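Long-range contacts in SnoaL-like domain-containing protein (Kribbella flavida, PDB 5EVH), which is of unknown function but has a SnoaL-like domain of the NTF2 clan, whose members commonly enclose a small-molecule pocket or a catalytic site: residues A12-H16 / A76-Y80; L61-L67 / M79-T84; T84-A90 / T113-Q117. All blocks are in the same frame, centred on the assembly; numbering follows the deposited sequence.

How the contacts relate
The chain starts with helix 7-20. Contact 1 joins this helix to strand 75-84 and so closes the longest loop of the three, 59 residues between its segments. Contact 2 lies within the hairpin of strands 61-71 and 75-84. Its first segment falls inside the loop of contact 1, and both contacts end on strand 75-84, sharing Met79 and Tyr80. The two also touch where His16 packs on Val66. Contact 3 follows in series. It begins at Thr84, where contact 2 ends, and ties the loop after the strand to helix 113-124. Hydrogen bonds between Asp81 and His89 and between Thr82 and Ala90 link contacts 2 and 3.

Contact 1 of 3, residues A12-H16 / A76-Y80; sequences ALAYH and ALLMY
The imidazole of His16 presses its CE1 onto the ring of Tyr80, where the N-terminal helix 7-20 lies against the curved sheet of the SnoaL-like, NTF2-type fold. The pair is edge-to-face, with ring planes at 51°. CE1 of His16 sits 3.3 Å above the plane of the Tyr80 ring, over its centre, and comes within 3.4 Å of Tyr80 CG. At His16, CG stands anti to the backbone N (chi1 178°), which carries the imidazole out from the helix toward the strand. One helical turn earlier the contact is aliphatic. Ala12 CB meets Ala76 CB at 3.8 Å and Leu78 CD2 at 3.9 Å. These small groups let the backbones come closer here, with 6.8 Å between Ala12 CA and Ala76 CA, against 9.7 Å between His16 CA and Tyr80 CA. Leu13 CD2 adds a looser touch on Leu78 CD2. Further out, the hydroxyl of Tyr80 is hydrogen-bonded to Glu94 of strand 92-99, which probably helps hold the ring in place. An alanine in place of Tyr80 is likely to leave the His16 ring without its aromatic support and Glu94 without this hydroxyl partner. Within the helix, His16 N donates to Ala12 O at 2.9 Å, linking the two helical residues whose CB atoms point to the strand.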
loop_
_atom_site.group_PDB
_atom_site.type_symbol
_atom_site.label_atom_id
_atom_site.label_comp_id
_atom_site.label_asym_id
_atom_site.label_seq_id
_atom_site.Cartn_x
_atom_site.Cartn_y
_atom_site.Cartn_z
ATOM N N ALA A 12 8.623 -13.103 -4.767
ATOM C CA ALA A 12 8.068 -11.771 -4.943
ATOM C C ALA A 12 9.089 -10.823 -5.551
ATOM O O ALA A 12 8.762 -10.058 -6.463
ATOM C CB ALA A 12 7.587 -11.244 -3.567
ATOM N N LEU A 13 10.330 -10.790 -4.990
ATOM C CA LEU A 13 11.344 -9.870 -5.520
ATOM C C LEU A 13 11.829 -10.299 -6.930
ATOM O O LEU A 13 12.179 -9.441 -7.740
ATOM C CB LEU A 13 12.538 -9.779 -4.570
ATOM C CG LEU A 13 12.187 -9.127 -3.204
ATOM C CD1 LEU A 13 13.420 -9.227 -2.260
ATOM C CD2 LEU A 13 11.822 -7.666 -3.462
ATOM N N ALA A 14 11.903 -11.606 -7.219
ATOM C CA ALA A 14 12.315 -12.048 -8.567
ATOM C C ALA A 14 11.282 -11.618 -9.611
ATOM O O ALA A 14 11.643 -11.108 -10.688
ATOM C CB ALA A 14 12.508 -13.577 -8.567
ATOM N N TYR A 15 9.992 -11.793 -9.266
ATOM C CA TYR A 15 8.872 -11.296 -10.060
ATOM C C TYR A 15 8.979 -9.784 -10.238
ATOM O O TYR A 15 8.936 -9.265 -11.356
ATOM C CB TYR A 15 7.552 -11.656 -9.336
ATOM C CG TYR A 15 6.417 -10.894 -9.916
ATOM C CD1 TYR A 15 5.839 -11.311 -11.138
ATOM C CD2 TYR A 15 5.944 -9.748 -9.299
ATOM C CE1 TYR A 15 4.820 -10.570 -11.704
ATOM C CE2 TYR A 15 4.917 -9.029 -9.848
ATOM C CZ TYR A 15 4.396 -9.440 -11.069
ATOM O OH TYR A 15 3.391 -8.731 -11.636
ATOM N N HIS A 16 9.191 -9.065 -9.136
ATOM C CA HIS A 16 9.210 -7.608 -9.206
ATOM C C HIS A 16 10.343 -7.131 -10.106
ATOM O O HIS A 16 10.182 -6.228 -10.925
ATOM C CB HIS A 16 9.392 -7.063 -7.784
ATOM C CG HIS A 16 9.468 -5.577 -7.721
ATOM N ND1 HIS A 16 8.346 -4.777 -7.821
ATOM C CD2 HIS A 16 10.533 -4.739 -7.593
ATOM C CE1 HIS A 16 8.720 -3.503 -7.737
ATOM N NE2 HIS A 16 10.034 -3.457 -7.608
ATOM N N ALA A 76 4.371 -12.627 1.304
ATOM C CA ALA A 76 5.337 -11.568 1.255
ATOM C C ALA A 76 4.575 -10.259 1.203
ATOM O O ALA A 76 3.440 -10.181 0.699
ATOM C CB ALA A 76 6.296 -11.709 0.028
ATOM N N LEU A 77 5.241 -9.214 1.665
ATOM C CA LEU A 77 4.659 -7.890 1.683
ATOM C C LEU A 77 5.755 -6.925 1.236
ATOM O O LEU A 77 6.869 -6.927 1.792
ATOM C CB LEU A 77 4.154 -7.577 3.120
ATOM C CG LEU A 77 3.323 -6.313 3.282
ATOM C CD1 LEU A 77 1.998 -6.408 2.438
ATOM C CD2 LEU A 77 2.974 -6.106 4.801
ATOM N N LEU A 78 5.468 -6.113 0.233
ATOM C CA LEU A 78 6.498 -5.162 -0.165
ATOM C C LEU A 78 5.895 -3.834 -0.574
ATOM O O LEU A 78 4.701 -3.731 -0.907
ATOM C CB LEU A 78 7.339 -5.662 -1.295
ATOM C CG LEU A 78 6.697 -6.359 -2.427
ATOM C CD1 LEU A 78 6.839 -5.373 -3.508
ATOM C CD2 LEU A 78 7.635 -7.466 -2.712
HETATM N N MSE A 79 6.737 -2.811 -0.461
HETATM C CA MSE A 79 6.305 -1.454 -0.844
HETATM C C MSE A 79 7.448 -0.886 -1.688
HETATM O O MSE A 79 8.643 -1.051 -1.330
HETATM C CB MSE A 79 6.060 -0.609 0.376
HETATM C CG MSE A 79 5.659 0.840 -0.075
HETATM SE SE MSE A 79 5.334 2.051 1.447
HETATM C CE MSE A 79 3.634 1.226 2.154
ATOM N N TYR A 80 7.111 -0.239 -2.822
ATOM C CA TYR A 80 8.116 0.268 -3.738
ATOM C C TYR A 80 7.641 1.604 -4.287
ATOM O O TYR A 80 6.446 1.878 -4.388
ATOM C CB TYR A 80 8.449 -0.735 -4.876
ATOM C CG TYR A 80 7.254 -1.245 -5.631
ATOM C CD1 TYR A 80 6.612 -2.415 -5.241
ATOM C CD2 TYR A 80 6.783 -0.559 -6.739
ATOM C CE1 TYR A 80 5.516 -2.897 -5.969
ATOM C CE2 TYR A 80 5.695 -1.020 -7.476
ATOM C CZ TYR A 80 5.062 -2.185 -7.066
ATOM O OH TYR A 80 3.965 -2.651 -7.776
#

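Contact 2 of 3, residues L61-L67 / M79-T84; sequences LVGSAVL and MYDTET
Leu61 lays its branched end across Thr82 at one end of an antiparallel beta hairpin, formed by strands 61-71 and 75-84 at the edge of this chain's sheet. The two side chains cross at about a right angle. Leu61 CG is 3.8 Å from Thr82 CB, and its CD2 lies alongside Thr82 CG2. Leu61, Thr82 and Tyr80 are buried and make up the tightly packed part of the contact. Val66, on the same face as Thr82 and Tyr80, is its exposed member. Helix 7-20 lies over this side, with Thr20 touching both Leu61 and Ser64. The hydroxyl of Thr82 is held by the carbonyl of Ala90.

Between the strands, Ala65 and Asp81 form a hydrogen-bonded pair. Asp81 N reaches Ala65 O at 2.8 Å, nearly along the C=O axis, while Ala65 N approaches Asp81 O at 3.1 Å. Ser64 with Thr82 and Val66 with Tyr80 are the flanking non-hydrogen-bonded pairs, each with CA atoms 4.1 Å apart. Leu67 N donates to Met79 O, and Leu67 CD1 comes loosely near CG of the selenomethionine Met79. At this end Arg107 of the second subunit packs on Leu67.

The other face carries Ala65, which is exposed, and the partly exposed Asp81 and Glu83. Asp81 turns its carboxylate to His89. Before Ser64 the chain turns a corner at Val62. Even so, Glu83 N donates to Gly63 O, and Val62 N to Glu83 O, the latter almost straight at 175°. The side chain of Glu83 reaches across to Gly63, with OE2 near Gly63 CA. A CB on Gly63 would clash with this carboxylate. A water bridges the strands: it accepts from Ser64 N and donates to Glu83 OE2, 3.1 Å from each.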
loop_
_atom_site.group_PDB
_atom_site.type_symbol
_atom_site.label_atom_id
_atom_site.label_comp_id
_atom_site.label_asym_id
_atom_site.label_seq_id
_atom_site.Cartn_x
_atom_site.Cartn_y
_atom_site.Cartn_z
ATOM N N LEU A 61 6.144 2.564 -16.374
ATOM C CA LEU A 61 7.193 2.794 -15.374
ATOM C C LEU A 61 8.513 3.212 -16.028
ATOM O O LEU A 61 8.988 2.542 -16.954
ATOM C CB LEU A 61 7.500 1.509 -14.599
ATOM C CG LEU A 61 7.040 1.525 -13.173
ATOM C CD1 LEU A 61 5.499 1.651 -13.235
ATOM C CD2 LEU A 61 7.524 0.272 -12.474
ATOM N N VAL A 62 9.164 4.232 -15.468
ATOM C CA VAL A 62 10.490 4.642 -15.971
ATOM C C VAL A 62 11.524 4.640 -14.860
ATOM O O VAL A 62 12.684 5.058 -15.077
ATOM C CB VAL A 62 10.442 6.005 -16.680
ATOM C CG1 VAL A 62 9.493 5.934 -17.958
ATOM C CG2 VAL A 62 9.949 7.161 -15.698
ATOM N N GLY A 63 11.149 4.169 -13.671
ATOM C CA GLY A 63 12.112 3.952 -12.584
ATOM C C GLY A 63 11.331 3.383 -11.416
ATOM O O GLY A 63 10.092 3.386 -11.410
ATOM N N SER A 64 12.053 2.841 -10.452
ATOM C CA SER A 64 11.380 2.292 -9.259
ATOM C C SER A 64 12.455 1.997 -8.235
ATOM O O SER A 64 13.629 1.889 -8.577
ATOM C CB SER A 64 10.595 0.993 -9.543
ATOM O OG SER A 64 11.490 -0.056 -9.983
ATOM N N ALA A 65 12.039 1.764 -6.987
ATOM C CA ALA A 65 12.959 1.392 -5.923
ATOM C C ALA A 65 12.135 0.718 -4.865
ATOM O O ALA A 65 11.077 1.237 -4.515
ATOM C CB ALA A 65 13.661 2.634 -5.337
ATOM N N VAL A 66 12.621 -0.407 -4.357
ATOM C CA VAL A 66 11.955 -1.092 -3.235
ATOM C C VAL A 66 12.213 -0.304 -1.961
ATOM O O VAL A 66 13.356 0.067 -1.676
ATOM C CB VAL A 66 12.490 -2.526 -3.126
ATOM C CG1 VAL A 66 11.864 -3.254 -1.880
ATOM C CG2 VAL A 66 12.059 -3.329 -4.407
ATOM N N LEU A 67 11.156 0.047 -1.241
ATOM C CA LEU A 67 11.277 0.781 0.022
ATOM C C LEU A 67 11.299 -0.145 1.218
ATOM O O LEU A 67 11.955 0.176 2.241
ATOM C CB LEU A 67 10.111 1.768 0.174
ATOM C CG LEU A 67 9.992 2.721 -1.029
ATOM C CD1 LEU A 67 8.776 3.675 -0.856
ATOM C CD2 LEU A 67 11.241 3.548 -1.233
HETATM N N MSE A 79 6.737 -2.811 -0.461
HETATM C CA MSE A 79 6.305 -1.454 -0.844
HETATM C C MSE A 79 7.448 -0.886 -1.688
HETATM O O MSE A 79 8.643 -1.051 -1.330
HETATM C CB MSE A 79 6.060 -0.609 0.376
HETATM C CG MSE A 79 5.659 0.840 -0.075
HETATM SE SE MSE A 79 5.334 2.051 1.447
HETATM C CE MSE A 79 3.634 1.226 2.154
ATOM N N TYR A 80 7.111 -0.239 -2.822
ATOM C CA TYR A 80 8.116 0.268 -3.738
ATOM C C TYR A 80 7.641 1.604 -4.287
ATOM O O TYR A 80 6.446 1.878 -4.388
ATOM C CB TYR A 80 8.449 -0.735 -4.876
ATOM C CG TYR A 80 7.254 -1.245 -5.631
ATOM C CD1 TYR A 80 6.612 -2.415 -5.241
ATOM C CD2 TYR A 80 6.783 -0.559 -6.739
ATOM C CE1 TYR A 80 5.516 -2.897 -5.969
ATOM C CE2 TYR A 80 5.695 -1.020 -7.476
ATOM C CZ TYR A 80 5.062 -2.185 -7.066
ATOM O OH TYR A 80 3.965 -2.651 -7.776
ATOM N N ASP A 81 8.594 2.455 -4.614
ATOM C CA ASP A 81 8.248 3.681 -5.306
ATOM C C ASP A 81 8.284 3.367 -6.796
ATOM O O ASP A 81 9.020 2.476 -7.227
ATOM C CB ASP A 81 9.284 4.761 -5.004
ATOM C CG ASP A 81 8.871 6.153 -5.629
ATOM O OD1 ASP A 81 7.646 6.455 -5.601
ATOM O OD2 ASP A 81 9.741 6.859 -6.180
ATOM N N THR A 82 7.505 4.094 -7.581
ATOM C CA THR A 82 7.685 4.045 -9.035
ATOM C C THR A 82 7.739 5.467 -9.569
ATOM O O THR A 82 7.181 6.394 -8.962
ATOM C CB THR A 82 6.551 3.273 -9.802
ATOM O OG1 THR A 82 5.342 4.054 -9.874
ATOM C CG2 THR A 82 6.208 1.884 -9.158
ATOM N N GLU A 83 8.420 5.640 -10.716
ATOM C CA GLU A 83 8.410 6.898 -11.455
ATOM C C GLU A 83 7.638 6.651 -12.749
ATOM O O GLU A 83 7.843 5.606 -13.368
ATOM C CB GLU A 83 9.826 7.320 -11.788
ATOM C CG GLU A 83 10.659 7.446 -10.467
ATOM C CD GLU A 83 12.182 7.456 -10.791
ATOM O OE1 GLU A 83 12.652 8.314 -11.617
ATOM O OE2 GLU A 83 12.868 6.565 -10.219
ATOM N N THR A 84 6.838 7.639 -13.207
ATOM C CA THR A 84 6.163 7.585 -14.512
ATOM C C THR A 84 6.279 8.964 -15.151
ATOM O O THR A 84 6.676 9.935 -14.489
ATOM C CB THR A 84 4.652 7.183 -14.371
ATOM O OG1 THR A 84 3.926 8.274 -13.800
ATOM C CG2 THR A 84 4.482 5.940 -13.442
HETATM O O HOH W 1 14.837 4.210 -10.628
#

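Contact 3 of 3, residues T84-A90 / T113-Q117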
loop_
_atom_site.group_PDB
_atom_site.type_symbol
_atom_site.label_atom_id
_atom_site.label_comp_id
_atom_site.label_asym_id
_atom_site.label_seq_id
_atom_site.Cartn_x
_atom_site.Cartn_y
_atom_site.Cartn_z
ATOM N N THR A 84 6.838 7.639 -13.207
ATOM C CA THR A 84 6.163 7.585 -14.512
ATOM C C THR A 84 6.279 8.964 -15.151
ATOM O O THR A 84 6.676 9.935 -14.489
ATOM C CB THR A 84 4.652 7.183 -14.371
ATOM O OG1 THR A 84 3.926 8.274 -13.800
ATOM C CG2 THR A 84 4.482 5.940 -13.442
ATOM N N VAL A 85 5.940 9.065 -16.454
ATOM C CA VAL A 85 5.939 10.379 -17.112
ATOM C C VAL A 85 4.902 11.321 -16.512
ATOM O O VAL A 85 5.284 12.434 -16.099
ATOM C CB VAL A 85 5.826 10.227 -18.640
ATOM C CG1 VAL A 85 5.567 11.633 -19.293
ATOM C CG2 VAL A 85 7.160 9.681 -19.149
ATOM N N PRO A 86 3.613 10.947 -16.397
ATOM C CA PRO A 86 2.631 11.905 -15.865
ATOM C C PRO A 86 2.728 12.114 -14.378
ATOM O O PRO A 86 2.419 13.216 -13.898
ATOM C CB PRO A 86 1.280 11.282 -16.254
ATOM C CG PRO A 86 1.547 9.798 -16.386
ATOM C CD PRO A 86 2.979 9.693 -16.892
ATOM N N VAL A 87 3.204 11.118 -13.641
ATOM C CA VAL A 87 3.210 11.187 -12.191
ATOM C C VAL A 87 4.625 10.878 -11.717
ATOM O O VAL A 87 5.050 9.723 -11.813
ATOM C CB VAL A 87 2.182 10.197 -11.602
ATOM C CG1 VAL A 87 2.221 10.249 -10.064
ATOM C CG2 VAL A 87 0.718 10.485 -12.228
ATOM N N PRO A 88 5.324 11.854 -11.127
ATOM C CA PRO A 88 6.750 11.661 -10.763
ATOM C C PRO A 88 6.972 10.524 -9.801
ATOM O O PRO A 88 7.979 9.802 -9.929
ATOM C CB PRO A 88 7.131 12.994 -10.095
ATOM C CG PRO A 88 6.106 13.974 -10.546
ATOM C CD PRO A 88 4.835 13.213 -10.827
ATOM N N HIS A 89 6.063 10.347 -8.829
ATOM C CA HIS A 89 6.173 9.294 -7.800
ATOM C C HIS A 89 4.811 8.674 -7.598
ATOM O O HIS A 89 3.870 9.369 -7.208
ATOM C CB HIS A 89 6.664 9.851 -6.466
ATOM C CG HIS A 89 8.097 10.270 -6.522
ATOM N ND1 HIS A 89 9.132 9.343 -6.477
ATOM C CD2 HIS A 89 8.663 11.480 -6.739
ATOM C CE1 HIS A 89 10.287 9.991 -6.580
ATOM N NE2 HIS A 89 10.027 11.283 -6.770
ATOM N N ALA A 90 4.714 7.374 -7.809
ATOM C CA ALA A 90 3.457 6.646 -7.654
ATOM C C ALA A 90 3.812 5.368 -6.879
ATOM O O ALA A 90 4.068 4.320 -7.461
ATOM C CB ALA A 90 2.868 6.350 -9.033
ATOM N N THR A 113 -5.542 8.615 -8.032
ATOM C CA THR A 113 -5.943 10.007 -8.230
ATOM C C THR A 113 -4.956 10.785 -9.085
ATOM O O THR A 113 -5.398 11.459 -10.038
ATOM C CB THR A 113 -6.194 10.667 -6.864
ATOM O OG1 THR A 113 -7.287 9.982 -6.244
ATOM C CG2 THR A 113 -6.579 12.152 -7.000
ATOM N N PRO A 114 -3.647 10.730 -8.836
ATOM C CA PRO A 114 -2.727 11.562 -9.612
ATOM C C PRO A 114 -2.802 11.276 -11.091
ATOM O O PRO A 114 -2.655 12.201 -11.911
ATOM C CB PRO A 114 -1.334 11.181 -9.033
ATOM C CG PRO A 114 -1.627 10.771 -7.644
ATOM C CD PRO A 114 -2.938 9.995 -7.775
ATOM N N PHE A 115 -3.020 10.010 -11.463
ATOM C CA PHE A 115 -3.115 9.659 -12.875
ATOM C C PHE A 115 -4.372 10.263 -13.486
ATOM O O PHE A 115 -4.316 10.958 -14.515
ATOM C CB PHE A 115 -3.077 8.146 -13.037
ATOM C CG PHE A 115 -1.775 7.523 -12.590
ATOM C CD1 PHE A 115 -0.684 7.416 -13.498
ATOM C CD2 PHE A 115 -1.592 7.101 -11.274
ATOM C CE1 PHE A 115 0.527 6.842 -13.115
ATOM C CE2 PHE A 115 -0.403 6.510 -10.881
ATOM C CZ PHE A 115 0.694 6.399 -11.790
ATOM N N GLU A 116 -5.506 10.063 -12.820
ATOM C CA GLU A 116 -6.758 10.634 -13.301
ATOM C C GLU A 116 -6.668 12.158 -13.420
ATOM O O GLU A 116 -7.152 12.743 -14.399
ATOM C CB GLU A 116 -7.861 10.183 -12.337
ATOM C CG GLU A 116 -9.268 10.674 -12.668
ATOM C CD GLU A 116 -10.277 10.112 -11.641
ATOM O OE1 GLU A 116 -9.888 9.130 -10.927
ATOM O OE2 GLU A 116 -11.418 10.658 -11.525
ATOM N N GLN A 117 -6.027 12.824 -12.451
ATOM C CA GLN A 117 -5.863 14.279 -12.518
ATOM C C GLN A 117 -4.997 14.685 -13.703
ATOM O O GLN A 117 -5.333 15.613 -14.456
ATOM C CB GLN A 117 -5.234 14.810 -11.229
ATOM C CG GLN A 117 -6.251 14.891 -10.127
ATOM C CD GLN A 117 -5.658 15.129 -8.768
ATOM O OE1 GLN A 117 -4.434 15.020 -8.547
ATOM N NE2 GLN A 117 -6.540 15.416 -7.810
#
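The loop joining strands 75-84 and 92-99 receives the start of the C-terminal helix 113-124, with Val87 and Phe115 at the centre of the contact. Val87 CG2 lies over one face of the Phe115 ring in a CH-pi contact. Val87 CG2 is 3.7 Å from the Phe115 ring centroid and 16° off the ring normal. CD1 of Phe115 is the ring atom nearest to this methyl. With chi1 at 179°, Val87 turns its second methyl, CG1, away from its own N and onto Pro114 CB, 3.8 Å away. CG2 also touches Pro114, so this residue meets both methyls.

Phe115 takes chi1 -64°, with CG anti to its carbonyl carbon, and this swings the ring off the helix toward the loop. Ala90 CB is 3.5 Å from Phe115 CZ. Thr84 and Phe115 approach each other from opposite directions, with Thr84 OG1 3.8 Å from Phe115 CE1. Pro86 CG makes a longer contact at CD1 of the ring. Ile60 also packs on Phe115, and a bound glycerol, probably from crystallisation, lies about 4 Å from its side chain.

In this SnoaL-like, NTF2-type domain the helix follows the last strand of the sheet, 102-109. Its first turn also faces the second subunit, where Arg112 of that chain packs on Pro114 and Thr113. The bend of the loop is held from within. Val87 O accepts two bonds from Thr84, both from the same face of the carbonyl plane. In the first, Thr84 N lies 3.1 Å from Val87 O. The other comes from the hydroxyl, with Thr84 OG1 2.7 Å from Val87 O.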